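Local coordinates for protein arsenite methyltransferase (Chlamydomonas reinhardtii, PDB 5EVJ) that probably methylates arsenic(III), transferring methyl groups from S-adenosyl-L-methionine to arsenic bound as a glutathione conjugate and giving mono-, di- and trimethylated products, at residues 295-300 against 331-336; 192-197 against 270-275. The protein carries 15 engineered substitutions. All blocks are in the same frame, centred on the assembly; numbering follows the deposited sequence.

Contact 1 (295-300 against 331-336); sequences GTIPGH and SYLAPH. Engineered in segment 331-336: Y332 (natural residue Trp).
With CG beside the backbone N (chi1 -48°), H336 swings its imidazole toward T296 and I297, and T296 turns OG1 between its own N and carbonyl carbon (chi1 50°) to meet the ring. T296 OG1 reaches the ring edge, close to its plane, in a hydrogen bond of 2.6 Å to H336 ND1. I297 serves the same ring differently: its CG1 lies over one face, 3.3 Å from the H336 ring centroid and 16° off the normal, a CH-pi contact displaced toward CG and CD2. The isoleucine chain runs on past the ring at about a right angle, and I297 CD1 comes within 4.2 Å of L333 CD2, a lighter apolar touch. I297 also opens a type II turn, closed by H300 N to I297 O. Y293 OH bonds to I297 N and H300 O, while K294 holds the H336 backbone. The contact thus joins the loop between strands 289-293 and 303-305 to the short 3-10 turn before strand 337-340. One hydrogen bond at the edge and one aliphatic carbon over the face together restrict how H336 can turn, illustrating how an imidazole can be fixed by polar and apolar neighbours at once.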
loop_
_atom_site.group_PDB
_atom_site.type_symbol
_atom_site.label_atom_id
_atom_site.label_comp_id
_atom_site.label_asym_id
_atom_site.label_seq_id
_atom_site.Cartn_x
_atom_site.Cartn_y
_atom_site.Cartn_z
ATOM N N GLY A 295 -0.086 -21.773 1.123
ATOM C CA GLY A 295 0.365 -21.895 -0.263
ATOM C C GLY A 295 -0.617 -21.493 -1.352
ATOM O O GLY A 295 -0.309 -21.646 -2.554
ATOM N N THR A 296 -1.750 -20.906 -0.932
ATOM C CA THR A 296 -2.917 -20.788 -1.754
ATOM C C THR A 296 -3.037 -19.408 -2.381
ATOM O O THR A 296 -4.027 -19.096 -3.028
ATOM C CB THR A 296 -4.190 -21.154 -0.987
ATOM O OG1 THR A 296 -4.232 -20.454 0.269
ATOM C CG2 THR A 296 -4.295 -22.760 -0.723
ATOM N N ILE A 297 -2.046 -18.548 -2.223
ATOM C CA ILE A 297 -2.233 -17.223 -2.826
ATOM C C ILE A 297 -1.659 -17.266 -4.205
ATOM O O ILE A 297 -0.465 -17.550 -4.358
ATOM C CB ILE A 297 -1.595 -16.113 -2.036
ATOM C CG1 ILE A 297 -2.303 -16.006 -0.717
ATOM C CG2 ILE A 297 -1.446 -14.821 -2.875
ATOM C CD1 ILE A 297 -1.653 -15.028 0.228
ATOM N N PRO A 298 -2.511 -17.032 -5.217
ATOM C CA PRO A 298 -2.126 -17.261 -6.638
ATOM C C PRO A 298 -0.847 -16.539 -6.984
ATOM O O PRO A 298 -0.699 -15.363 -6.621
ATOM C CB PRO A 298 -3.315 -16.660 -7.431
ATOM C CG PRO A 298 -4.478 -16.736 -6.463
ATOM C CD PRO A 298 -3.954 -16.715 -5.056
ATOM N N GLY A 299 0.062 -17.221 -7.690
ATOM C CA GLY A 299 1.402 -16.691 -7.972
ATOM C C GLY A 299 2.379 -16.780 -6.818
ATOM O O GLY A 299 3.534 -16.354 -6.957
ATOM N N HIS A 300 1.931 -17.378 -5.710
ATOM C CA HIS A 300 2.745 -17.584 -4.487
ATOM C C HIS A 300 2.554 -18.942 -3.834
ATOM O O HIS A 300 2.337 -19.040 -2.629
ATOM C CB HIS A 300 2.454 -16.499 -3.496
ATOM C CG HIS A 300 2.748 -15.152 -4.065
ATOM N ND1 HIS A 300 4.001 -14.588 -4.001
ATOM C CD2 HIS A 300 1.995 -14.324 -4.830
ATOM C CE1 HIS A 300 3.991 -13.430 -4.648
ATOM N NE2 HIS A 300 2.780 -13.244 -5.149
ATOM N N SER A 331 -6.686 -10.645 8.979
ATOM C CA SER A 331 -6.922 -9.743 7.890
ATOM C C SER A 331 -7.579 -10.454 6.701
ATOM O O SER A 331 -8.043 -11.599 6.791
ATOM C CB SER A 331 -5.583 -9.228 7.407
ATOM O OG SER A 331 -4.851 -10.288 6.703
ATOM N N TYR A 332 -7.547 -9.783 5.560
ATOM C CA TYR A 332 -8.131 -10.327 4.335
ATOM C C TYR A 332 -7.289 -11.462 3.833
ATOM O O TYR A 332 -7.718 -12.189 2.941
ATOM C CB TYR A 332 -8.217 -9.269 3.242
ATOM C CG TYR A 332 -6.889 -8.776 2.715
ATOM C CD1 TYR A 332 -6.208 -7.697 3.328
ATOM C CD2 TYR A 332 -6.329 -9.326 1.549
ATOM C CE1 TYR A 332 -5.022 -7.201 2.807
ATOM C CE2 TYR A 332 -5.174 -8.855 1.060
ATOM C CZ TYR A 332 -4.503 -7.799 1.701
ATOM O OH TYR A 332 -3.321 -7.350 1.137
ATOM N N LEU A 333 -6.088 -11.612 4.388
ATOM C CA LEU A 333 -5.164 -12.637 3.902
ATOM C C LEU A 333 -5.464 -13.921 4.640
ATOM O O LEU A 333 -4.912 -14.935 4.290
ATOM C CB LEU A 333 -3.718 -12.274 4.203
ATOM C CG LEU A 333 -3.056 -11.103 3.517
ATOM C CD1 LEU A 333 -1.757 -10.675 4.231
ATOM C CD2 LEU A 333 -2.837 -11.420 2.014
ATOM N N ALA A 334 -6.304 -13.882 5.668
ATOM C CA ALA A 334 -6.439 -14.988 6.579
ATOM C C ALA A 334 -6.839 -16.371 6.021
ATOM O O ALA A 334 -6.456 -17.421 6.658
ATOM C CB ALA A 334 -7.385 -14.659 7.698
ATOM N N PRO A 335 -7.688 -16.397 4.973
ATOM C CA PRO A 335 -8.072 -17.715 4.437
ATOM C C PRO A 335 -6.813 -18.542 3.994
ATOM O O PRO A 335 -6.900 -19.756 3.847
ATOM C CB PRO A 335 -8.901 -17.374 3.182
ATOM C CG PRO A 335 -9.442 -15.982 3.472
ATOM C CD PRO A 335 -8.313 -15.291 4.200
ATOM N N HIS A 336 -5.695 -17.870 3.719
ATOM C CA HIS A 336 -4.490 -18.569 3.285
ATOM C C HIS A 336 -3.518 -18.957 4.405
ATOM O O HIS A 336 -2.395 -19.443 4.097
ATOM C CB HIS A 336 -3.750 -17.725 2.274
ATOM C CG HIS A 336 -4.636 -17.182 1.202
ATOM N ND1 HIS A 336 -5.127 -17.966 0.187
ATOM C CD2 HIS A 336 -5.162 -15.936 1.007
ATOM C CE1 HIS A 336 -5.918 -17.243 -0.594
ATOM N NE2 HIS A 336 -5.929 -16.002 -0.134
#

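Contact 2 (192-197 against 270-275); sequences GGEMHF and TYRLFK
M195 and L273 lie side by side in the dense middle of this antiparallel ladder, 3.9 Å apart CB to CB, with F197 CE1 packed on L273 CD2. Four backbone hydrogen bonds join the hydrogen-bonded pairs M195-L273 and F197-Y271. On the face of E194, H196, R272 and F274 a salt bridge joins a CH-pi contact. The extended chain of E194, CG anti to the backbone N (chi1 -178°), lays CG 3.9 Å over the centre of the F274 ring and carries the carboxylate to the guanidinium. R272 NH2 donates an almost straight bond of 3.0 Å (172°) to the syn side of E194 OE1, which also bonds the OH of the engineered Y332. R272 NE faces E194 OE2, whose position is less certain. H196 NE2 lies over one guanidinium face, the planes nearly perpendicular. A leucine in place of R272 would probably leave the buried carboxylate without its charged mate and H196 NE2 without that guanidinium face. By contrast T270, the one partly exposed residue, sets CG2 against H196 CE1 at 3.6 Å. Strand 266-274, the antiparallel neighbour of 193-202 that marks the class I methyltransferase sheet, meets its buried carboxylate with a guanidinium, consistent with charge pairing adding to the ladder.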
loop_
_atom_site.group_PDB
_atom_site.type_symbol
_atom_site.label_atom_id
_atom_site.label_comp_id
_atom_site.label_asym_id
_atom_site.label_seq_id
_atom_site.Cartn_x
_atom_site.Cartn_y
_atom_site.Cartn_z
ATOM N N GLY A 192 -9.557 -5.572 9.236
ATOM C CA GLY A 192 -8.747 -6.602 8.561
ATOM C C GLY A 192 -8.273 -6.148 7.201
ATOM O O GLY A 192 -7.556 -6.901 6.478
ATOM N N GLY A 193 -8.560 -4.889 6.877
ATOM C CA GLY A 193 -8.050 -4.298 5.624
ATOM C C GLY A 193 -6.664 -3.717 5.735
ATOM O O GLY A 193 -6.062 -3.687 6.799
ATOM N N GLU A 194 -6.175 -3.175 4.638
ATOM C CA GLU A 194 -4.854 -2.705 4.571
ATOM C C GLU A 194 -4.746 -1.448 3.651
ATOM O O GLU A 194 -5.315 -1.415 2.555
ATOM C CB GLU A 194 -3.970 -3.830 3.992
ATOM C CG GLU A 194 -2.493 -3.481 3.912
ATOM C CD GLU A 194 -1.656 -4.402 3.011
ATOM O OE1 GLU A 194 -2.130 -5.479 2.572
ATOM O OE2 GLU A 194 -0.465 -4.065 2.744
ATOM N N MET A 195 -3.942 -0.476 4.071
ATOM C CA MET A 195 -3.411 0.504 3.159
ATOM C C MET A 195 -2.058 0.023 2.699
ATOM O O MET A 195 -1.196 -0.180 3.490
ATOM C CB MET A 195 -3.285 1.865 3.807
ATOM C CG MET A 195 -2.757 2.910 2.811
ATOM S SD MET A 195 -2.985 4.574 3.516
ATOM C CE MET A 195 -2.250 5.509 2.156
ATOM N N HIS A 196 -1.888 -0.147 1.400
ATOM C CA HIS A 196 -0.742 -0.734 0.777
ATOM C C HIS A 196 -0.326 0.264 -0.320
ATOM O O HIS A 196 -1.014 0.418 -1.321
ATOM C CB HIS A 196 -1.129 -2.031 0.151
ATOM C CG HIS A 196 0.005 -2.876 -0.302
ATOM N ND1 HIS A 196 0.680 -2.650 -1.493
ATOM C CD2 HIS A 196 0.504 -4.034 0.189
ATOM C CE1 HIS A 196 1.574 -3.598 -1.685
ATOM N NE2 HIS A 196 1.526 -4.416 -0.654
ATOM N N PHE A 197 0.825 0.894 -0.176
ATOM C CA PHE A 197 1.159 2.027 -1.053
ATOM C C PHE A 197 2.669 2.281 -1.138
ATOM O O PHE A 197 3.432 1.868 -0.245
ATOM C CB PHE A 197 0.401 3.256 -0.551
ATOM C CG PHE A 197 1.016 3.932 0.611
ATOM C CD1 PHE A 197 0.994 3.365 1.875
ATOM C CD2 PHE A 197 1.573 5.199 0.441
ATOM C CE1 PHE A 197 1.542 4.034 2.989
ATOM C CE2 PHE A 197 2.095 5.892 1.496
ATOM C CZ PHE A 197 2.107 5.297 2.780
ATOM N N THR A 270 7.530 0.700 -0.233
ATOM C CA THR A 270 6.163 0.216 -0.267
ATOM C C THR A 270 5.904 -0.211 1.155
ATOM O O THR A 270 6.558 -1.116 1.695
ATOM C CB THR A 270 5.931 -0.996 -1.247
ATOM O OG1 THR A 270 6.168 -0.619 -2.605
ATOM C CG2 THR A 270 4.450 -1.454 -1.187
ATOM N N TYR A 271 4.898 0.414 1.723
ATOM C CA TYR A 271 4.500 0.199 3.095
ATOM C C TYR A 271 3.203 -0.561 3.166
ATOM O O TYR A 271 2.317 -0.389 2.285
ATOM C CB TYR A 271 4.285 1.584 3.818
ATOM C CG TYR A 271 5.565 2.091 4.451
ATOM C CD1 TYR A 271 6.176 1.398 5.498
ATOM C CD2 TYR A 271 6.159 3.279 4.001
ATOM C CE1 TYR A 271 7.349 1.876 6.101
ATOM C CE2 TYR A 271 7.308 3.778 4.571
ATOM C CZ TYR A 271 7.933 3.052 5.596
ATOM O OH TYR A 271 9.104 3.546 6.099
ATOM N N ARG A 272 3.051 -1.291 4.270
ATOM C CA ARG A 272 1.878 -2.040 4.578
ATOM C C ARG A 272 1.279 -1.560 5.890
ATOM O O ARG A 272 1.902 -1.680 6.954
ATOM C CB ARG A 272 2.192 -3.519 4.628
ATOM C CG ARG A 272 2.864 -3.977 3.330
ATOM C CD ARG A 272 2.792 -5.512 3.266
ATOM N NE ARG A 272 1.463 -6.017 2.890
ATOM C CZ ARG A 272 1.208 -7.203 2.316
ATOM N NH1 ARG A 272 2.179 -8.070 2.082
ATOM N NH2 ARG A 272 -0.058 -7.533 1.942
ATOM N N LEU A 273 0.043 -1.049 5.814
ATOM C CA LEU A 273 -0.601 -0.443 6.945
ATOM C C LEU A 273 -1.918 -1.186 7.195
ATOM O O LEU A 273 -2.983 -0.853 6.595
ATOM C CB LEU A 273 -0.834 1.005 6.654
ATOM C CG LEU A 273 0.188 2.086 7.027
ATOM C CD1 LEU A 273 1.645 1.658 6.911
ATOM C CD2 LEU A 273 -0.087 3.360 6.225
ATOM N N PHE A 274 -1.858 -2.160 8.099
ATOM C CA PHE A 274 -2.990 -2.990 8.344
ATOM C C PHE A 274 -3.817 -2.398 9.373
ATOM O O PHE A 274 -3.268 -1.794 10.349
ATOM C CB PHE A 274 -2.568 -4.363 8.844
ATOM C CG PHE A 274 -2.097 -5.247 7.753
ATOM C CD1 PHE A 274 -3.009 -6.081 7.061
ATOM C CD2 PHE A 274 -0.756 -5.236 7.365
ATOM C CE1 PHE A 274 -2.575 -6.902 6.024
ATOM C CE2 PHE A 274 -0.320 -6.068 6.353
ATOM C CZ PHE A 274 -1.210 -6.926 5.658
ATOM N N LYS A 275 -5.128 -2.671 9.228
ATOM C CA LYS A 275 -6.084 -2.224 10.209
ATOM C C LYS A 275 -6.726 -3.422 10.916
ATOM O O LYS A 275 -7.495 -4.132 10.348
ATOM C CB LYS A 275 -7.121 -1.296 9.540
ATOM C CG LYS A 275 -8.305 -1.011 10.439
ATOM C CD LYS A 275 -9.195 0.126 9.935
ATOM C CE LYS A 275 -10.549 0.274 10.737
ATOM N NZ LYS A 275 -11.404 1.405 10.110
#

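How the contacts relate
Contact 2 is core and contact 1 peripheral: the centre of contact 2 lies about 5 Å from the centre of the chain, that of contact 1 about 17 Å, and the two contact centres are about 15 Å apart. Contact 2 pairs two neighbouring strands of the central sheet, whereas contact 1 joins two loops that come later in the chain and share no element with it. The chemistry follows the location, since a repeating backbone ladder with a buried salt bridge gives way to one side-chain hydrogen bond and one CH-pi touch. The two still meet at segment 331-336: besides the phenol of Y332, its backbone N probably bonds G192 O, and the side chains of S331 and L333 touch F274.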